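AAEL008620-PA odorant-binding protein (Aedes aegypti, PDB 5V13) binds juvenile hormone specifically in the mosquito haemolymph, as a member of the odorant-binding protein family. Local coordinates at residues Tyr31-Cys36 against Glu70-Tyr75; Leu89-Phe94 against Leu141-Gly146; Lys175-Lys180 against Glu190-Cys195. All blocks are in the same frame, centred on the assembly; numbering follows the deposited sequence.

Followed from the N terminus, the three contacts come in series, each loop closing before the next opens. Contact 1 closes the loop that runs from helix 26-38 to the end of helix 59-71, beside the bound hormone. Contact 2 then joins the end of helix 84-94 to that of helix 137-143. Although separate along the chain, these two touch in space: Tyr33 OH probably hydrogen-bonds to Phe144 O, and Leu74 CD1 packs on Phe144 CZ. Contact 3 closes a much shorter loop, between helices 169-177 and 190-199, and stands about 11 Å from contact 1 at the nearest atoms. Contacts 2 and 3 both touch the second subunit.

Contact 1: Tyr31-Cys36 against Glu70-Tyr75; sequences YAYVRC and EELRLY. With JH3 (methyl (2E,6E)-9-[(2R)-3,3-dimethyloxiran-2-yl]-3,7-dimethylnona-2,6-dienoate), chain E.
Glu71, whose side chain rests against Ala32, has its backbone O held by Arg73 NH1 at 2.9 Å. The carbonyl oxygen lies at the edge of the guanidinium, in its plane, and the N-H points at it nearly straight (161°). The same Arg73 NH1 has a second, weak tie to Glu71 OE1 at 3.5 Å, part of a salt bridge. Arg73 thus binds both the main chain and the side chain of Glu71 at the Schellman turn that ends helix 59-71. With CG anti to N (chi1 -167°) and a bend at chi2, the Glu71 side chain brings OE1 to 3.9 Å from Tyr31 CE1, the carboxylate turned 45° from the phenol plane.

Ala32 CB is the apolar centre of the contact: Glu71 CG lies 3.8 Å from it, and so does the Leu72 CD2 branch. The other branch, Leu72 CD1, meets Tyr33 CE1 loosely at 4.4 Å. Tyr33 forms part of the juvenile hormone pocket: C5 of the hormone lies over the centre of one face of its ring, and Tyr33 CB comes to 3.5 Å from the ligand's C2. Tyr33 thus puts the inner face of helix 26-38 against the hormone, and Tyr64 and Ser69 of helix 59-71 also belong to the pocket. The Cys36-Cys67 disulfide fastens helix 26-38 to helix 59-71, and beyond the turn Leu74 packs on helix 84-94 while Tyr75 enters the short strand 75-76.

Contact 2: Leu89-Phe94 against Leu141-Gly146; sequences LQAESF and LRMFHG
Phe94 and Met143 bring their CA atoms to 4.8 Å where the last turn of helix 84-94 meets the C-terminal end of helix 137-143. That second end is a Schellman motif: Gly146 N bonds to Leu141 O and His145 N to Arg142 O, with His145 taking the positive phi (72°). The junction belongs to the mainly helical odorant-binding-protein fold.

Gln90 spans the junction. Its NE2 donates to Met143 O at 2.9 Å along an almost straight path (169°), so a side-chain amide occupies a carbonyl in the last turn of the helix. The amide's other atom, OE1, accepts from Arg24 N, which fixes how the group is flipped. On the way, Gln90 CG lies over the face of the Phe144 ring, a CH-pi contact 3.8 Å from the centroid, and the amide runs close to parallel with that ring, which itself touches the bound hormone.

His145 and Phe94 form a T-shaped pair with planes at 79°. The imidazole edge leads with His145 CE1, which stands 3.3 Å above the middle of the Phe94 face; Ser93 OG lies over the opposite face. His145 NE2 is hydrogen-bonded to Arg24 O, so the backbone of Arg24 holds both Gln90 and His145. Met143, its chain extended beyond CG, runs to helix 84-94 and sets its sulfur SD 3.6 Å from Ala91 CB.

Contact 3: Lys175-Lys180 against Glu190-Cys195; sequences KRTDFK and EAFLDC
Phe179 places its CD2 over the face of Phe192, 3.7 Å above the plane and displaced toward the rim, with Phe192 CG among the nearest atoms. The two rings are inclined at 54°, neither stacked nor T-shaped, and their centroids lie 5.0 Å apart. Both side chains leave the backbone with CG anti to N (chi1 173° and 165°), which directs each ring toward the other segment. Pro188 and Pro189 of the connecting loop also touch Phe179, while Trp181 meets the Phe192 ring, so the pair belongs to a small aromatic and proline cluster.

Thr177 divides its work between two branches. Thr177 OG1 is hydrogen-bonded back to Cys173 O in its own helix and also reaches 3.6 Å from Phe192 CB. The methyl Thr177 CG2 takes the apolar role, lying 4.1 Å from Ala191 CB and bearing on the backbone between Ala191 and Phe192. At the outer margin the extended Arg176 chain passes its CD 4.3 Å from Cys195 SG.

Asp178, which follows the helix in a Schellman turn, leaves the contact altogether: its carboxylate and carbonyl bond to Gln263 and Arg259 of the second subunit. The contact as a whole joins two consecutive helices, 169-177 and 190-199, linked by a short loop and cross-linked by the Cys173-Cys195 disulfide, in keeping with the cystine-braced helices of odorant-binding proteins.

Contact 1: Tyr31-Cys36 against Glu70-Tyr75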
# COMPACT_ATOMS: atom_id res chain seq x y z
N TYR B 31 -5.14 -15.57 -7.78
CA TYR B 31 -5.67 -15.86 -9.11
C TYR B 31 -5.89 -17.35 -9.29
O TYR B 31 -6.95 -17.79 -9.77
CB TYR B 31 -4.70 -15.34 -10.19
CG TYR B 31 -5.20 -15.52 -11.60
CD1 TYR B 31 -5.02 -16.73 -12.29
CD2 TYR B 31 -5.83 -14.48 -12.26
CE1 TYR B 31 -5.46 -16.88 -13.61
CE2 TYR B 31 -6.29 -14.62 -13.56
CZ TYR B 31 -6.10 -15.81 -14.23
OH TYR B 31 -6.55 -15.93 -15.53
N ALA B 32 -4.90 -18.15 -8.91
CA ALA B 32 -4.99 -19.60 -9.08
C ALA B 32 -6.08 -20.19 -8.19
O ALA B 32 -6.88 -21.02 -8.64
CB ALA B 32 -3.64 -20.25 -8.78
N TYR B 33 -6.13 -19.77 -6.92
CA TYR B 33 -7.14 -20.33 -6.01
C TYR B 33 -8.56 -20.05 -6.51
O TYR B 33 -9.42 -20.93 -6.51
CB TYR B 33 -6.98 -19.77 -4.59
CG TYR B 33 -5.62 -19.98 -3.93
CD1 TYR B 33 -4.77 -20.99 -4.37
CD2 TYR B 33 -5.22 -19.18 -2.88
CE1 TYR B 33 -3.51 -21.18 -3.76
CE2 TYR B 33 -3.99 -19.35 -2.26
CZ TYR B 33 -3.14 -20.35 -2.70
OH TYR B 33 -1.92 -20.49 -2.09
N VAL B 34 -8.81 -18.80 -6.91
CA VAL B 34 -10.16 -18.41 -7.31
C VAL B 34 -10.54 -19.03 -8.65
O VAL B 34 -11.66 -19.54 -8.83
CB VAL B 34 -10.27 -16.87 -7.35
CG1 VAL B 34 -11.60 -16.45 -7.98
CG2 VAL B 34 -10.14 -16.30 -5.94
N ARG B 35 -9.62 -19.00 -9.63
CA ARG B 35 -9.97 -19.52 -10.95
C ARG B 35 -10.17 -21.03 -10.92
O ARG B 35 -11.09 -21.55 -11.58
CB ARG B 35 -8.92 -19.14 -11.99
CG ARG B 35 -8.94 -17.66 -12.36
CD ARG B 35 -10.24 -17.25 -13.08
NE ARG B 35 -10.40 -17.95 -14.35
CZ ARG B 35 -9.98 -17.49 -15.53
NH1 ARG B 35 -9.37 -16.32 -15.60
NH2 ARG B 35 -10.16 -18.21 -16.63
N CYS B 36 -9.33 -21.75 -10.18
CA CYS B 36 -9.54 -23.19 -10.05
C CYS B 36 -10.82 -23.52 -9.27
O CYS B 36 -11.45 -24.55 -9.53
CB CYS B 36 -8.32 -23.84 -9.40
SG CYS B 36 -6.86 -23.81 -10.50
N GLU B 70 -0.64 -26.76 -11.27
CA GLU B 70 -0.28 -26.38 -12.63
C GLU B 70 -0.33 -24.87 -12.82
O GLU B 70 0.55 -24.29 -13.49
CB GLU B 70 -1.19 -27.07 -13.63
CG GLU B 70 -0.85 -28.54 -13.78
CD GLU B 70 -1.64 -29.22 -14.87
OE1 GLU B 70 -1.29 -30.36 -15.23
OE2 GLU B 70 -2.60 -28.60 -15.37
N GLU B 71 -1.36 -24.20 -12.28
CA GLU B 71 -1.47 -22.77 -12.52
C GLU B 71 -0.31 -22.00 -11.88
O GLU B 71 0.15 -21.00 -12.44
CB GLU B 71 -2.80 -22.23 -12.00
CG GLU B 71 -3.09 -20.81 -12.49
CD GLU B 71 -3.30 -20.74 -14.00
OE1 GLU B 71 -2.93 -19.73 -14.62
OE2 GLU B 71 -3.85 -21.72 -14.58
N LEU B 72 0.19 -22.46 -10.73
CA LEU B 72 1.33 -21.84 -10.07
C LEU B 72 2.67 -22.34 -10.60
O LEU B 72 3.72 -21.94 -10.07
CB LEU B 72 1.25 -22.09 -8.56
CG LEU B 72 0.03 -21.42 -7.90
CD1 LEU B 72 -0.07 -21.76 -6.42
CD2 LEU B 72 0.12 -19.91 -8.10
N ARG B 73 2.65 -23.20 -11.63
CA ARG B 73 3.86 -23.78 -12.21
C ARG B 73 4.68 -24.53 -11.16
O ARG B 73 5.92 -24.59 -11.24
CB ARG B 73 4.70 -22.71 -12.92
CG ARG B 73 4.20 -22.41 -14.35
CD ARG B 73 2.81 -21.71 -14.41
NE ARG B 73 2.49 -21.36 -15.79
CZ ARG B 73 1.30 -20.96 -16.22
NH1 ARG B 73 0.28 -20.80 -15.37
NH2 ARG B 73 1.13 -20.70 -17.52
N LEU B 74 4.00 -25.12 -10.18
CA LEU B 74 4.65 -26.05 -9.26
C LEU B 74 4.67 -27.46 -9.81
O LEU B 74 5.59 -28.22 -9.50
CB LEU B 74 3.94 -26.05 -7.91
CG LEU B 74 3.86 -24.67 -7.23
CD1 LEU B 74 2.86 -24.71 -6.08
CD2 LEU B 74 5.23 -24.23 -6.73
N TYR B 75 3.66 -27.84 -10.58
CA TYR B 75 3.63 -29.10 -11.31
C TYR B 75 3.79 -28.82 -12.80
O TYR B 75 3.09 -27.97 -13.35
CB TYR B 75 2.32 -29.86 -11.07
CG TYR B 75 2.37 -31.21 -11.76
CD1 TYR B 75 3.13 -32.25 -11.21
CD2 TYR B 75 1.70 -31.44 -12.95
CE1 TYR B 75 3.21 -33.48 -11.84
CE2 TYR B 75 1.77 -32.69 -13.58
CZ TYR B 75 2.52 -33.70 -13.01
OH TYR B 75 2.60 -34.93 -13.64
C1 JH3 E . -9.01 -19.66 -1.38
O2 JH3 E . -8.71 -19.01 -0.40
O1 JH3 E . -9.95 -19.09 -2.31
CM JH3 E . -10.42 -17.76 -2.08
C2 JH3 E . -8.47 -20.99 -1.70
C3 JH3 E . -7.61 -21.72 -0.97
C3' JH3 E . -7.05 -21.27 0.35
C4 JH3 E . -7.19 -23.05 -1.55
C5 JH3 E . -5.69 -23.22 -1.36
C6 JH3 E . -5.18 -24.29 -2.30
C7 JH3 E . -5.02 -25.57 -1.94
C7' JH3 E . -5.37 -26.03 -0.55
C8 JH3 E . -4.49 -26.55 -2.98
C9 JH3 E . -3.13 -27.15 -2.58
CA JH3 E . -2.12 -26.07 -2.19
O3 JH3 E . -0.78 -26.60 -1.98
CB JH3 E . -0.98 -25.86 -3.19
CB' JH3 E . -0.48 -24.41 -3.21
CC JH3 E . -0.88 -26.72 -4.44

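Contact 2: Leu89-Phe94 against Leu141-Gly146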
# COMPACT_ATOMS: atom_id res chain seq x y z
N LEU B 89 12.24 -22.39 -3.14
CA LEU B 89 12.39 -20.96 -3.39
C LEU B 89 11.23 -20.19 -2.78
O LEU B 89 11.42 -19.09 -2.25
CB LEU B 89 12.52 -20.70 -4.89
CG LEU B 89 13.10 -19.35 -5.31
CD1 LEU B 89 14.61 -19.22 -4.98
CD2 LEU B 89 12.81 -19.06 -6.79
N GLN B 90 10.02 -20.76 -2.82
CA GLN B 90 8.87 -20.12 -2.18
C GLN B 90 9.07 -20.02 -0.67
O GLN B 90 8.76 -18.98 -0.07
CB GLN B 90 7.59 -20.89 -2.48
CG GLN B 90 6.30 -20.17 -2.06
CD GLN B 90 5.88 -19.10 -3.07
OE1 GLN B 90 6.26 -19.16 -4.24
NE2 GLN B 90 5.11 -18.11 -2.62
N ALA B 91 9.56 -21.09 -0.04
CA ALA B 91 9.76 -21.06 1.40
C ALA B 91 10.84 -20.05 1.79
O ALA B 91 10.70 -19.34 2.79
CB ALA B 91 10.12 -22.45 1.91
N GLU B 92 11.91 -19.98 1.01
CA GLU B 92 12.98 -19.03 1.32
C GLU B 92 12.49 -17.58 1.26
O GLU B 92 12.95 -16.73 2.03
CB GLU B 92 14.15 -19.24 0.37
CG GLU B 92 14.88 -20.55 0.62
CD GLU B 92 15.99 -20.84 -0.40
OE1 GLU B 92 16.83 -21.73 -0.13
OE2 GLU B 92 16.00 -20.20 -1.48
N SER B 93 11.54 -17.29 0.37
CA SER B 93 11.05 -15.93 0.23
C SER B 93 10.00 -15.57 1.28
O SER B 93 9.94 -14.42 1.72
CB SER B 93 10.49 -15.71 -1.17
OG SER B 93 9.90 -14.42 -1.28
N PHE B 94 9.15 -16.53 1.67
CA PHE B 94 7.92 -16.18 2.39
C PHE B 94 7.66 -16.95 3.68
O PHE B 94 6.60 -16.74 4.28
CB PHE B 94 6.69 -16.36 1.49
CG PHE B 94 6.59 -15.32 0.38
CD1 PHE B 94 6.44 -13.97 0.67
CD2 PHE B 94 6.62 -15.71 -0.95
CE1 PHE B 94 6.36 -13.03 -0.35
CE2 PHE B 94 6.52 -14.78 -1.98
CZ PHE B 94 6.39 -13.43 -1.67
N LEU B 141 1.00 -23.75 3.59
CA LEU B 141 -0.07 -22.78 3.73
C LEU B 141 0.49 -21.37 3.89
O LEU B 141 0.09 -20.44 3.18
CB LEU B 141 -0.93 -23.15 4.94
CG LEU B 141 -2.19 -22.38 5.38
CD1 LEU B 141 -2.95 -23.25 6.38
CD2 LEU B 141 -1.88 -21.01 6.01
N ARG B 142 1.45 -21.21 4.80
CA ARG B 142 1.93 -19.87 5.09
C ARG B 142 2.72 -19.27 3.92
O ARG B 142 2.54 -18.09 3.59
CB ARG B 142 2.77 -19.90 6.37
CG ARG B 142 3.03 -18.54 6.93
CD ARG B 142 3.14 -18.59 8.44
NE ARG B 142 3.05 -17.24 8.97
CZ ARG B 142 3.03 -16.94 10.26
NH1 ARG B 142 3.11 -17.90 11.18
NH2 ARG B 142 2.94 -15.67 10.63
N MET B 143 3.59 -20.07 3.28
CA MET B 143 4.47 -19.51 2.26
C MET B 143 3.73 -19.20 0.97
O MET B 143 4.25 -18.43 0.15
CB MET B 143 5.64 -20.46 1.96
CG MET B 143 5.26 -21.77 1.24
SD MET B 143 6.60 -22.97 1.45
CE MET B 143 6.30 -24.20 0.16
N PHE B 144 2.56 -19.79 0.75
CA PHE B 144 1.69 -19.47 -0.37
C PHE B 144 0.54 -18.54 0.04
O PHE B 144 -0.55 -18.60 -0.55
CB PHE B 144 1.15 -20.75 -1.02
CG PHE B 144 2.19 -21.49 -1.83
CD1 PHE B 144 2.65 -20.97 -3.03
CD2 PHE B 144 2.68 -22.71 -1.38
CE1 PHE B 144 3.61 -21.65 -3.79
CE2 PHE B 144 3.64 -23.41 -2.13
CZ PHE B 144 4.11 -22.87 -3.34
N HIS B 145 0.76 -17.71 1.06
CA HIS B 145 -0.09 -16.57 1.38
C HIS B 145 -1.45 -16.96 1.95
O HIS B 145 -2.42 -16.21 1.85
CB HIS B 145 -0.25 -15.67 0.15
CG HIS B 145 1.06 -15.40 -0.52
ND1 HIS B 145 2.15 -14.90 0.15
CD2 HIS B 145 1.48 -15.65 -1.79
CE1 HIS B 145 3.18 -14.81 -0.67
NE2 HIS B 145 2.79 -15.25 -1.86
N GLY B 146 -1.50 -18.12 2.61
CA GLY B 146 -2.74 -18.57 3.22
C GLY B 146 -3.06 -17.96 4.57
O GLY B 146 -4.20 -18.08 5.02

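Contact 3: Lys175-Lys180 against Glu190-Cys195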
# COMPACT_ATOMS: atom_id res chain seq x y z
N LYS B 175 1.69 2.40 -14.39
CA LYS B 175 2.70 2.87 -13.45
C LYS B 175 4.04 2.17 -13.67
O LYS B 175 5.10 2.82 -13.71
CB LYS B 175 2.21 2.65 -12.02
CG LYS B 175 1.12 3.65 -11.59
CD LYS B 175 0.37 3.17 -10.35
CE LYS B 175 1.22 3.23 -9.09
NZ LYS B 175 0.50 2.63 -7.92
N ARG B 176 4.01 0.84 -13.82
CA ARG B 176 5.25 0.06 -13.92
C ARG B 176 6.07 0.45 -15.14
O ARG B 176 7.30 0.40 -15.10
CB ARG B 176 4.90 -1.44 -13.97
CG ARG B 176 6.09 -2.38 -14.18
CD ARG B 176 5.63 -3.83 -14.12
NE ARG B 176 6.73 -4.78 -14.25
CZ ARG B 176 7.43 -5.27 -13.23
NH1 ARG B 176 7.14 -4.90 -11.98
NH2 ARG B 176 8.41 -6.13 -13.45
N THR B 177 5.41 0.87 -16.22
CA THR B 177 6.12 1.24 -17.44
C THR B 177 6.18 2.75 -17.66
O THR B 177 6.71 3.18 -18.69
CB THR B 177 5.48 0.55 -18.65
OG1 THR B 177 4.14 1.00 -18.80
CG2 THR B 177 5.46 -0.96 -18.46
N ASP B 178 5.67 3.56 -16.73
CA ASP B 178 5.68 5.02 -16.86
C ASP B 178 4.98 5.45 -18.15
O ASP B 178 5.50 6.25 -18.94
CB ASP B 178 7.12 5.56 -16.79
CG ASP B 178 7.19 7.06 -16.50
OD1 ASP B 178 6.15 7.67 -16.17
OD2 ASP B 178 8.31 7.63 -16.61
N PHE B 179 3.78 4.92 -18.36
CA PHE B 179 3.02 5.14 -19.59
C PHE B 179 1.59 5.46 -19.21
O PHE B 179 0.97 4.73 -18.43
CB PHE B 179 3.07 3.91 -20.51
CG PHE B 179 2.18 4.02 -21.72
CD1 PHE B 179 2.46 4.93 -22.72
CD2 PHE B 179 1.07 3.20 -21.86
CE1 PHE B 179 1.64 5.04 -23.84
CE2 PHE B 179 0.24 3.30 -22.98
CZ PHE B 179 0.53 4.23 -23.96
N LYS B 180 1.06 6.56 -19.74
CA LYS B 180 -0.35 6.87 -19.57
C LYS B 180 -1.09 6.46 -20.84
O LYS B 180 -0.75 6.91 -21.94
CB LYS B 180 -0.55 8.36 -19.27
CG LYS B 180 0.13 8.80 -17.97
CD LYS B 180 -0.40 10.15 -17.49
CE LYS B 180 0.73 11.11 -17.10
NZ LYS B 180 1.35 10.78 -15.78
N GLU B 190 5.62 -1.75 -26.08
CA GLU B 190 5.57 -3.21 -25.96
C GLU B 190 5.63 -3.67 -24.51
O GLU B 190 5.00 -4.67 -24.14
CB GLU B 190 6.71 -3.82 -26.78
CG GLU B 190 6.57 -5.30 -27.08
CD GLU B 190 7.25 -6.17 -26.04
OE1 GLU B 190 6.57 -7.02 -25.42
OE2 GLU B 190 8.47 -6.01 -25.83
N ALA B 191 6.40 -2.98 -23.66
CA ALA B 191 6.47 -3.41 -22.26
C ALA B 191 5.13 -3.25 -21.55
O ALA B 191 4.77 -4.07 -20.70
CB ALA B 191 7.57 -2.63 -21.53
N PHE B 192 4.38 -2.20 -21.89
CA PHE B 192 3.05 -2.02 -21.29
C PHE B 192 2.09 -3.10 -21.77
O PHE B 192 1.40 -3.73 -20.96
CB PHE B 192 2.51 -0.63 -21.62
CG PHE B 192 1.03 -0.48 -21.37
CD1 PHE B 192 0.54 -0.31 -20.09
CD2 PHE B 192 0.14 -0.47 -22.44
CE1 PHE B 192 -0.83 -0.16 -19.86
CE2 PHE B 192 -1.22 -0.32 -22.22
CZ PHE B 192 -1.71 -0.17 -20.93
N LEU B 193 2.06 -3.35 -23.09
CA LEU B 193 1.19 -4.41 -23.63
C LEU B 193 1.52 -5.76 -23.00
O LEU B 193 0.62 -6.52 -22.63
CB LEU B 193 1.33 -4.47 -25.15
CG LEU B 193 0.85 -3.22 -25.90
CD1 LEU B 193 1.25 -3.26 -27.37
CD2 LEU B 193 -0.66 -3.04 -25.73
N ASP B 194 2.81 -6.08 -22.89
CA ASP B 194 3.20 -7.36 -22.30
C ASP B 194 2.70 -7.47 -20.87
O ASP B 194 2.17 -8.52 -20.46
CB ASP B 194 4.72 -7.51 -22.37
CG ASP B 194 5.18 -8.90 -21.98
OD1 ASP B 194 4.81 -9.87 -22.69
OD2 ASP B 194 5.90 -9.03 -20.98
N CYS B 195 2.84 -6.39 -20.08
CA CYS B 195 2.36 -6.40 -18.70
C CYS B 195 0.86 -6.66 -18.64
O CYS B 195 0.39 -7.47 -17.84
CB CYS B 195 2.71 -5.07 -18.02
SG CYS B 195 2.09 -4.88 -16.30